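Local structure of CRISPR-associated protein, Cse1 family (Acidimicrobium ferrooxidans, 4H3T) at residues A[104-107]-A[108-112]; A[333-337]-A[338-342]; A[485-488]-A[489-492]. The protein probably serves as the large subunit of a type I-E CRISPR Cascade complex, helping to recognise invading DNA. The protein carries 1 engineered substitution. All blocks are in the same frame, centred on the assembly; numbering follows the deposited sequence.

Interaction 1 (A[104-107]-A[108-112]); sequences LFSK and EFPFF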
ATOM      1  N   LEU A 104     -13.948   4.543 -23.043  1.00 42.67           N
ATOM      2  CA  LEU A 104     -14.292   5.442 -21.945  1.00 42.11           C
ATOM      3  C   LEU A 104     -15.582   6.258 -22.206  1.00 44.57           C
ATOM      4  O   LEU A 104     -16.261   6.633 -21.257  1.00 42.66           O
ATOM      5  CB  LEU A 104     -13.122   6.429 -21.713  1.00 40.95           C
ATOM      6  CG  LEU A 104     -13.068   7.129 -20.359  1.00 40.62           C
ATOM      7  CD1 LEU A 104     -12.808   6.144 -19.229  1.00 39.13           C
ATOM      8  CD2 LEU A 104     -12.007   8.232 -20.372  1.00 39.77           C
ATOM      9  N   PHE A 105     -15.887   6.566 -23.476  1.00 43.16           N
ATOM     10  CA  PHE A 105     -17.059   7.357 -23.836  1.00 44.78           C
ATOM     11  C   PHE A 105     -18.072   6.581 -24.666  1.00 48.53           C
ATOM     12  O   PHE A 105     -18.881   7.194 -25.345  1.00 47.67           O
ATOM     13  CB  PHE A 105     -16.625   8.641 -24.561  1.00 46.92           C
ATOM     14  CG  PHE A 105     -15.538   9.409 -23.832  1.00 44.82           C
ATOM     15  CD1 PHE A 105     -15.660   9.710 -22.481  1.00 44.52           C
ATOM     16  CD2 PHE A 105     -14.382   9.797 -24.491  1.00 44.73           C
ATOM     17  CE1 PHE A 105     -14.667  10.447 -21.816  1.00 44.43           C
ATOM     18  CE2 PHE A 105     -13.427  10.591 -23.855  1.00 45.76           C
ATOM     19  CZ  PHE A 105     -13.564  10.900 -22.519  1.00 44.14           C
ATOM     20  N   SER A 106     -18.116   5.244 -24.533  1.00 45.63           N
ATOM     21  CA  SER A 106     -19.131   4.444 -25.222  1.00 46.86           C
ATOM     22  C   SER A 106     -20.516   4.905 -24.761  1.00 50.72           C
ATOM     23  O   SER A 106     -20.698   5.188 -23.580  1.00 47.88           O
ATOM     24  CB  SER A 106     -18.962   2.957 -24.924  1.00 47.88           C
ATOM     25  OG  SER A 106     -20.092   2.217 -25.364  1.00 52.09           O
ATOM     26  N   LYS A 107     -21.462   5.014 -25.671  1.00 50.04           N
ATOM     27  CA  LYS A 107     -22.823   5.419 -25.273  1.00 52.06           C
ATOM     28  C   LYS A 107     -23.585   4.254 -24.594  1.00 55.01           C
ATOM     29  O   LYS A 107     -24.482   4.494 -23.819  1.00 56.18           O
ATOM     30  CB  LYS A 107     -23.606   5.982 -26.483  1.00 59.45           C
ATOM     31  CG  LYS A 107     -23.321   7.494 -26.687  1.00 81.55           C
ATOM     32  CD  LYS A 107     -24.377   8.237 -27.502  1.00101.93           C
ATOM     33  CE  LYS A 107     -24.162   8.196 -28.996  1.00119.98           C
ATOM     34  NZ  LYS A 107     -25.237   8.942 -29.711  1.00136.27           N
ATOM     35  N   GLU A 108     -23.185   3.019 -24.806  1.00 50.73           N
ATOM     36  CA  GLU A 108     -23.855   1.883 -24.201  1.00 49.22           C
ATOM     37  C   GLU A 108     -23.022   1.227 -23.101  1.00 53.15           C
ATOM     38  O   GLU A 108     -23.594   0.825 -22.096  1.00 52.56           O
ATOM     39  CB  GLU A 108     -24.195   0.873 -25.324  1.00 52.11           C
ATOM     40  CG  GLU A 108     -24.820  -0.411 -24.824  1.00 61.32           C
ATOM     41  CD  GLU A 108     -25.346  -1.364 -25.888  1.00 87.40           C
ATOM     42  OE1 GLU A 108     -24.900  -1.280 -27.056  1.00 79.08           O
ATOM     43  OE2 GLU A 108     -26.138  -2.261 -25.518  1.00 75.69           O
ATOM     44  N   PHE A 109     -21.698   1.076 -23.284  1.00 46.85           N
ATOM     45  CA  PHE A 109     -20.856   0.385 -22.325  1.00 46.71           C
ATOM     46  C   PHE A 109     -19.661   1.226 -21.846  1.00 48.14           C
ATOM     47  O   PHE A 109     -18.516   0.790 -21.982  1.00 45.98           O
ATOM     48  CB  PHE A 109     -20.310  -0.865 -22.988  1.00 49.77           C
ATOM     49  CG  PHE A 109     -21.319  -1.805 -23.563  1.00 54.06           C
ATOM     50  CD1 PHE A 109     -22.034  -2.654 -22.742  1.00 59.88           C
ATOM     51  CD2 PHE A 109     -21.466  -1.931 -24.937  1.00 59.17           C
ATOM     52  CE1 PHE A 109     -22.921  -3.594 -23.279  1.00 64.06           C
ATOM     53  CE2 PHE A 109     -22.372  -2.846 -25.478  1.00 64.33           C
ATOM     54  CZ  PHE A 109     -23.090  -3.677 -24.644  1.00 63.63           C
ATOM     55  N   PRO A 110     -19.868   2.491 -21.428  1.00 43.59           N
ATOM     56  CA  PRO A 110     -18.710   3.284 -20.991  1.00 40.41           C
ATOM     57  C   PRO A 110     -17.926   2.529 -19.913  1.00 42.80           C
ATOM     58  O   PRO A 110     -18.486   2.032 -18.927  1.00 41.56           O
ATOM     59  CB  PRO A 110     -19.304   4.583 -20.534  1.00 41.75           C
ATOM     60  CG  PRO A 110     -20.715   4.278 -20.204  1.00 47.11           C
ATOM     61  CD  PRO A 110     -21.133   3.168 -21.129  1.00 43.56           C
ATOM     62  N   PHE A 111     -16.600   2.456 -20.119  1.00 40.08           N
ATOM     63  CA  PHE A 111     -15.710   1.712 -19.235  1.00 37.39           C
ATOM     64  C   PHE A 111     -15.799   2.198 -17.784  1.00 39.31           C
ATOM     65  O   PHE A 111     -15.630   3.387 -17.532  1.00 36.47           O
ATOM     66  CB  PHE A 111     -14.263   1.839 -19.721  1.00 37.70           C
ATOM     67  CG  PHE A 111     -13.265   1.092 -18.859  1.00 39.20           C
ATOM     68  CD1 PHE A 111     -13.061  -0.256 -19.031  1.00 41.33           C
ATOM     69  CD2 PHE A 111     -12.528   1.753 -17.884  1.00 40.99           C
ATOM     70  CE1 PHE A 111     -12.152  -0.947 -18.233  1.00 43.58           C
ATOM     71  CE2 PHE A 111     -11.577   1.064 -17.120  1.00 43.13           C
ATOM     72  CZ  PHE A 111     -11.400  -0.280 -17.309  1.00 40.06           C
ATOM     73  N   PHE A 112     -16.076   1.281 -16.846  1.00 38.32           N
ATOM     74  CA  PHE A 112     -16.178   1.524 -15.410  1.00 36.23           C
ATOM     75  C   PHE A 112     -17.226   2.580 -15.073  1.00 39.11           C
ATOM     76  O   PHE A 112     -17.192   3.232 -13.989  1.00 37.44           O
ATOM     77  CB  PHE A 112     -14.782   1.871 -14.834  1.00 38.07           C
ATOM     78  CG  PHE A 112     -13.921   0.710 -14.402  1.00 36.47           C
ATOM     79  CD1 PHE A 112     -14.034  -0.539 -15.011  1.00 39.50           C
ATOM     80  CD2 PHE A 112     -13.050   0.836 -13.326  1.00 37.72           C
ATOM     81  CE1 PHE A 112     -13.288  -1.629 -14.537  1.00 40.09           C
ATOM     82  CE2 PHE A 112     -12.275  -0.237 -12.903  1.00 41.39           C
ATOM     83  CZ  PHE A 112     -12.332  -1.438 -13.570  1.00 38.89           C
TER

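Interaction 2 (A[333-337]-A[338-342]); sequences VLALG and AEEQR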
ATOM      1  N   VAL A 333       4.385  -6.840   8.257  1.00 45.91           N
ATOM      2  CA  VAL A 333       4.549  -7.331   6.900  1.00 44.54           C
ATOM      3  C   VAL A 333       4.750  -8.830   6.970  1.00 46.58           C
ATOM      4  O   VAL A 333       4.122  -9.592   6.253  1.00 49.01           O
ATOM      5  CB  VAL A 333       5.725  -6.616   6.141  1.00 50.38           C
ATOM      6  CG1 VAL A 333       5.875  -7.158   4.712  1.00 51.64           C
ATOM      7  CG2 VAL A 333       5.511  -5.117   6.083  1.00 51.75           C
ATOM      8  N   LEU A 334       5.685  -9.252   7.754  1.00 44.08           N
ATOM      9  CA  LEU A 334       6.020 -10.687   7.888  1.00 43.76           C
ATOM     10  C   LEU A 334       4.965 -11.499   8.670  1.00 49.23           C
ATOM     11  O   LEU A 334       4.854 -12.703   8.442  1.00 48.07           O
ATOM     12  CB  LEU A 334       7.384 -10.810   8.529  1.00 44.28           C
ATOM     13  CG  LEU A 334       8.533 -10.119   7.769  1.00 48.51           C
ATOM     14  CD1 LEU A 334       9.850 -10.393   8.442  1.00 50.47           C
ATOM     15  CD2 LEU A 334       8.595 -10.552   6.367  1.00 48.82           C
ATOM     16  N   ALA A 335       4.122 -10.820   9.484  1.00 45.40           N
ATOM     17  CA  ALA A 335       2.975 -11.387  10.173  1.00 45.25           C
ATOM     18  C   ALA A 335       3.410 -12.664  10.923  1.00 53.32           C
ATOM     19  O   ALA A 335       2.874 -13.730  10.669  1.00 53.69           O
ATOM     20  CB  ALA A 335       1.892 -11.711   9.132  1.00 44.75           C
ATOM     21  N   LEU A 336       4.437 -12.578  11.741  1.00 56.92           N
ATOM     22  CA  LEU A 336       4.998 -13.775  12.377  1.00 60.35           C
ATOM     23  C   LEU A 336       4.320 -14.134  13.718  1.00 65.94           C
ATOM     24  O   LEU A 336       4.504 -15.268  14.171  1.00 65.16           O
ATOM     25  CB  LEU A 336       6.500 -13.626  12.565  1.00 62.08           C
ATOM     26  CG  LEU A 336       7.320 -13.567  11.277  1.00 67.39           C
ATOM     27  CD1 LEU A 336       8.788 -13.282  11.576  1.00 68.81           C
ATOM     28  CD2 LEU A 336       7.220 -14.860  10.517  1.00 71.30           C
ATOM     29  N   GLY A 337       3.485 -13.246  14.268  1.00 62.83           N
ATOM     30  CA  GLY A 337       2.691 -13.568  15.463  1.00 64.37           C
ATOM     31  C   GLY A 337       1.657 -14.656  15.196  1.00 70.23           C
ATOM     32  O   GLY A 337       1.284 -14.926  14.042  1.00 68.01           O
ATOM     33  N   ALA A 338       1.220 -15.330  16.276  1.00 67.98           N
ATOM     34  CA  ALA A 338       0.263 -16.425  16.216  1.00 66.65           C
ATOM     35  C   ALA A 338      -1.105 -15.985  15.716  1.00 68.07           C
ATOM     36  O   ALA A 338      -1.833 -16.810  15.186  1.00 71.43           O
ATOM     37  CB  ALA A 338       0.111 -17.048  17.596  1.00 69.64           C
ATOM     38  N   GLU A 339      -1.489 -14.727  15.904  1.00 60.48           N
ATOM     39  CA  GLU A 339      -2.813 -14.287  15.463  1.00 60.62           C
ATOM     40  C   GLU A 339      -2.767 -13.544  14.103  1.00 59.79           C
ATOM     41  O   GLU A 339      -3.778 -12.976  13.715  1.00 55.59           O
ATOM     42  CB  GLU A 339      -3.437 -13.376  16.560  1.00 62.64           C
ATOM     43  CG  GLU A 339      -3.859 -14.226  17.770  1.00 76.30           C
ATOM     44  CD  GLU A 339      -4.520 -13.512  18.938  1.00109.87           C
ATOM     45  OE1 GLU A 339      -4.662 -12.268  18.890  1.00 98.41           O
ATOM     46  OE2 GLU A 339      -4.905 -14.210  19.906  1.00114.73           O
ATOM     47  N   GLU A 340      -1.628 -13.612  13.382  1.00 54.58           N
ATOM     48  CA  GLU A 340      -1.369 -12.851  12.164  1.00 51.16           C
ATOM     49  C   GLU A 340      -1.120 -13.778  10.994  1.00 53.76           C
ATOM     50  O   GLU A 340      -0.475 -14.801  11.164  1.00 54.73           O
ATOM     51  CB  GLU A 340      -0.145 -11.982  12.354  1.00 51.76           C
ATOM     52  CG  GLU A 340      -0.234 -10.840  13.373  1.00 55.57           C
ATOM     53  CD  GLU A 340       1.056 -10.033  13.429  1.00 72.05           C
ATOM     54  OE1 GLU A 340       2.152 -10.644  13.380  1.00 69.73           O
ATOM     55  OE2 GLU A 340       0.977  -8.792  13.576  1.00 70.25           O
ATOM     56  N   GLN A 341      -1.518 -13.385   9.802  1.00 47.07           N
ATOM     57  CA  GLN A 341      -1.341 -14.197   8.598  1.00 46.73           C
ATOM     58  C   GLN A 341      -0.892 -13.257   7.485  1.00 47.62           C
ATOM     59  O   GLN A 341      -1.601 -12.284   7.150  1.00 44.19           O
ATOM     60  CB  GLN A 341      -2.723 -14.876   8.393  1.00 48.49           C
ATOM     61  CG  GLN A 341      -3.187 -15.565   7.107  1.00 70.55           C
ATOM     62  CD  GLN A 341      -4.748 -15.397   6.965  1.00 81.97           C
ATOM     63  OE1 GLN A 341      -5.558 -15.133   7.956  1.00 67.57           O
ATOM     64  NE2 GLN A 341      -5.203 -15.444   5.725  1.00 68.85           N
ATOM     65  N   ARG A 342       0.286 -13.506   6.923  1.00 45.22           N
ATOM     66  CA  ARG A 342       0.838 -12.647   5.889  1.00 46.85           C
ATOM     67  C   ARG A 342      -0.026 -12.668   4.586  1.00 47.91           C
ATOM     68  O   ARG A 342      -0.867 -13.551   4.370  1.00 46.01           O
ATOM     69  CB  ARG A 342       2.319 -13.002   5.572  1.00 48.25           C
ATOM     70  CG  ARG A 342       2.507 -14.288   4.799  1.00 47.31           C
ATOM     71  CD  ARG A 342       3.974 -14.692   4.600  1.00 43.73           C
ATOM     72  NE  ARG A 342       4.785 -14.542   5.806  1.00 48.04           N
ATOM     73  CZ  ARG A 342       6.102 -14.641   5.869  1.00 53.61           C
ATOM     74  NH1 ARG A 342       6.800 -15.012   4.801  1.00 48.69           N
ATOM     75  NH2 ARG A 342       6.729 -14.432   7.010  1.00 48.14           N
TER
HETATM   76  O   HOH W   1       2.943 -15.111   8.189  1.00 57.22           O

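Interaction 3 (A[485-488]-A[489-492]); sequences AEWA and ALVE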
ATOM      1  N   ALA A 485      26.149  -8.267  14.546  1.00 53.86           N
ATOM      2  CA  ALA A 485      27.210  -7.487  15.186  1.00 53.62           C
ATOM      3  C   ALA A 485      27.454  -6.128  14.451  1.00 54.91           C
ATOM      4  O   ALA A 485      27.624  -5.085  15.109  1.00 51.82           O
ATOM      5  CB  ALA A 485      28.498  -8.312  15.288  1.00 56.59           C
ATOM      6  N   GLU A 486      27.412  -6.108  13.118  1.00 50.75           N
ATOM      7  CA  GLU A 486      27.568  -4.840  12.372  1.00 50.17           C
ATOM      8  C   GLU A 486      26.481  -3.839  12.667  1.00 52.78           C
ATOM      9  O   GLU A 486      26.766  -2.656  12.861  1.00 52.08           O
ATOM     10  CB  GLU A 486      27.534  -5.082  10.863  1.00 51.18           C
ATOM     11  CG  GLU A 486      28.798  -5.828  10.424  1.00 58.53           C
ATOM     12  CD  GLU A 486      28.651  -6.435   9.040  1.00 67.90           C
ATOM     13  OE1 GLU A 486      27.580  -6.299   8.400  1.00 63.10           O
ATOM     14  OE2 GLU A 486      29.624  -7.073   8.605  1.00 67.35           O
ATOM     15  N   TRP A 487      25.230  -4.303  12.670  1.00 46.73           N
ATOM     16  CA  TRP A 487      24.117  -3.413  12.931  1.00 45.91           C
ATOM     17  C   TRP A 487      24.227  -2.841  14.391  1.00 47.42           C
ATOM     18  O   TRP A 487      23.992  -1.652  14.610  1.00 44.24           O
ATOM     19  CB  TRP A 487      22.801  -4.145  12.742  1.00 44.56           C
ATOM     20  CG  TRP A 487      21.606  -3.266  12.982  1.00 43.48           C
ATOM     21  CD1 TRP A 487      20.661  -3.390  13.970  1.00 45.25           C
ATOM     22  CD2 TRP A 487      21.224  -2.133  12.202  1.00 42.07           C
ATOM     23  NE1 TRP A 487      19.730  -2.387  13.862  1.00 42.57           N
ATOM     24  CE2 TRP A 487      20.025  -1.627  12.755  1.00 42.72           C
ATOM     25  CE3 TRP A 487      21.775  -1.497  11.072  1.00 43.71           C
ATOM     26  CZ2 TRP A 487      19.386  -0.491  12.239  1.00 41.38           C
ATOM     27  CZ3 TRP A 487      21.144  -0.364  10.573  1.00 43.35           C
ATOM     28  CH2 TRP A 487      19.963   0.115  11.138  1.00 42.78           C
ATOM     29  N   ALA A 488      24.622  -3.686  15.345  1.00 45.91           N
ATOM     30  CA  ALA A 488      24.767  -3.263  16.743  1.00 46.74           C
ATOM     31  C   ALA A 488      25.746  -2.083  16.857  1.00 53.46           C
ATOM     32  O   ALA A 488      25.452  -1.092  17.524  1.00 54.57           O
ATOM     33  CB  ALA A 488      25.248  -4.419  17.620  1.00 48.87           C
ATOM     34  N   ALA A 489      26.923  -2.222  16.267  1.00 52.51           N
ATOM     35  CA  ALA A 489      27.927  -1.152  16.282  1.00 53.07           C
ATOM     36  C   ALA A 489      27.448   0.104  15.513  1.00 54.67           C
ATOM     37  O   ALA A 489      27.751   1.212  15.936  1.00 55.04           O
ATOM     38  CB  ALA A 489      29.261  -1.653  15.694  1.00 55.03           C
ATOM     39  N   LEU A 490      26.772  -0.045  14.363  1.00 50.79           N
ATOM     40  CA  LEU A 490      26.271   1.128  13.626  1.00 48.85           C
ATOM     41  C   LEU A 490      25.238   1.908  14.477  1.00 50.25           C
ATOM     42  O   LEU A 490      25.363   3.118  14.672  1.00 47.44           O
ATOM     43  CB  LEU A 490      25.675   0.668  12.287  1.00 48.05           C
ATOM     44  CG  LEU A 490      25.251   1.771  11.338  1.00 50.73           C
ATOM     45  CD1 LEU A 490      25.435   1.319   9.879  1.00 54.04           C
ATOM     46  CD2 LEU A 490      23.821   2.325  11.691  1.00 48.68           C
ATOM     47  N   VAL A 491      24.283   1.210  15.065  1.00 46.87           N
ATOM     48  CA  VAL A 491      23.247   1.891  15.851  1.00 43.10           C
ATOM     49  C   VAL A 491      23.855   2.596  17.070  1.00 48.11           C
ATOM     50  O   VAL A 491      23.471   3.727  17.352  1.00 43.70           O
ATOM     51  CB  VAL A 491      22.127   0.911  16.247  1.00 44.91           C
ATOM     52  CG1 VAL A 491      21.165   1.532  17.260  1.00 43.77           C
ATOM     53  CG2 VAL A 491      21.365   0.424  15.025  1.00 44.87           C
ATOM     54  N   GLU A 492      24.804   1.958  17.756  1.00 47.65           N
ATOM     55  CA  GLU A 492      25.456   2.600  18.909  1.00 48.94           C
ATOM     56  C   GLU A 492      26.165   3.884  18.521  1.00 50.36           C
ATOM     57  O   GLU A 492      26.103   4.853  19.277  1.00 48.26           O
ATOM     58  CB  GLU A 492      26.524   1.691  19.550  1.00 52.54           C
ATOM     59  CG  GLU A 492      25.996   0.568  20.409  1.00 66.66           C
ATOM     60  CD  GLU A 492      27.117   0.049  21.298  1.00 96.35           C
ATOM     61  OE1 GLU A 492      27.839  -0.882  20.859  1.00 96.96           O
ATOM     62  OE2 GLU A 492      27.392   0.699  22.335  1.00 76.13           O
TER

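Interaction 1 (A[104-107]-A[108-112])
Between Leu-104 and Phe-111 the backbone doubles back on itself, its two arms running 170° apart end to end and bringing the CA atoms of Ser-106 and Pro-110 within 4.4 Å. Inside the bend Ser-106 OG accepts two backbone N-H groups, from Phe-109 N at 2.9 Å with a nearly straight N-H...O angle of 165°, and from Glu-108 N at 3.2 Å with a more bent approach. The bond to Glu-108, two residues on, makes this an ST turn, and the added grip of Phe-109 resembles the way a serine caps a helix, though no helix follows. OG reaches both donors because it stands anti to the serine's own N (chi1 168°). The turn lies in the long loop between helix 88-98 and strand 126-127. On the return arm the pyrrolidine of Pro-110 rests against carbonyl oxygens of the first arm: its CD is 3.2 Å from Ser-106 O, while its CB lies 3.7 Å from Leu-104 O. That last oxygen also takes a hydrogen bond from Gln-113 NE2. At the outer end Glu-108 lays its CG over the centre of the Phe-109 ring, 3.5 Å above the plane. Leu-104 turns inward to helix 157-170, meeting Ala-161 and Leu-164.

Interaction 2 (A[333-337]-A[338-342])
Ala-335 and Arg-342 face each other across a tight connection in which helix 330-334 ends, Ala-335 takes a left-handed backbone conformation, and a type I beta turn from Gly-337 to Glu-340 leads into strand 340-341, an outermost strand of a three-stranded antiparallel sheet. Ala-338 and Glu-339 fill the two middle positions of the turn, and the backbone of Glu-339 pairs with Met-305 of the neighbouring strand. Glu-340 closes the turn twice. Its N donates to Gly-337 O at 3.3 Å, from well above the carbonyl plane, and its carboxylate reaches back so that OE1 receives Gly-337 N at 3.1 Å on the anti side. Its CB also packs 3.8 Å from Ala-335 CB. Gln-341 OE1 accepts a hydrogen bond from Arg-295 NH2. In Arg-342, CG sits between the backbone N and carbonyl carbon (chi1 73°), and a bend at chi3 (44°) brings the NE-NH2 edge of the guanidinium to the end of the helix. NH2 donates to Leu-334 O at 2.9 Å, in the carbonyl plane and on a lone pair, though the bond is bent (137°) and the oxygen tilted from the guanidinium plane; NE adds a weak bond to it, and Leu-336 CD2 lies 3.6 Å from NH2. NH1 forms a salt bridge with Glu-350 OE1 and a hydrogen bond with Leu-391 O. With an alanine in place of this arginine, Leu-334 O would probably lose both guanidinium donors and Glu-350 this counter-charge. Water 1 links the two arms, donating to Ala-335 O at 2.8 Å and accepting from Arg-342 NE at 3.1 Å.

Interaction 3 (A[485-488]-A[489-492])
Trp-487 and Val-491 meet one helical turn apart, the methyl CG2 of the valine resting over one face of the indole. The tryptophan leaves the backbone with CG anti to N (chi1 -179°), which swings the ring from CB along the helix toward the residues that follow. In the five-membered ring CD1 is the more distant, 4.0 Å from Val-491 CG2, and NE1 comes closer, 3.5 Å from Val-491 CG2. The nearest approach is at the fusion bond, where CE2 is 3.3 Å from Val-491 CG2, a snug fit. CG2 stands 3.6 Å from the centroid of the pyrrole ring and 24° off its normal, a CH-pi contact displaced toward the rim. Along the six-membered ring CZ2 keeps 3.5 Å from the same methyl and CH2 is more distant; beyond it CZ3 passes to another neighbour, Leu-490 CD2, at 4.0 Å. The indole N-H is used elsewhere, on Ala-405 O, which is likely to restrain the rotation of the ring, while Phe-470 and Tyr-467 pack against it.

Beneath these side chains the backbone is regular. Val-491 N donates to Trp-487 O at 2.9 Å, almost along the C=O axis, and the same i to i+4 pattern joins Ala-489, Leu-490 and Glu-492 to Ala-485, Glu-486 and Ala-488. On another side of the helix the small Ala-488 lies against Arg-529 and Phe-532, and Glu-492 OE1 makes a salt bridge to Arg-529. Trp-487, Ala-488 and Val-491 are the buried residues here, with Leu-490 at their border, as suits a bundle helix: helix 481-504 is set among helices 397-415, 445-473 and 511-532, consistent with the C-terminal four-helix bundle known in Cse1 proteins.

The three contacts follow one another along the chain and nowhere touch. Interaction 1 and interaction 3 lie far out on opposite sides of the chain's centre, about 58 Å apart between centres, whereas interaction 2 is more central, its own centre about 17 Å from that of the chain. Interactions 2 and 3 are the nearest pair, about 27 Å apart between centres and with about 14 Å between closest atoms; the nearest atoms of interactions 1 and 2 are about 24 Å apart. A bound glycerol, probably from the crystallisation liquor, lies about 4 Å from the Phe-111 side chain and is hydrogen-bonded through its O1 to Phe-112 N at interaction 1.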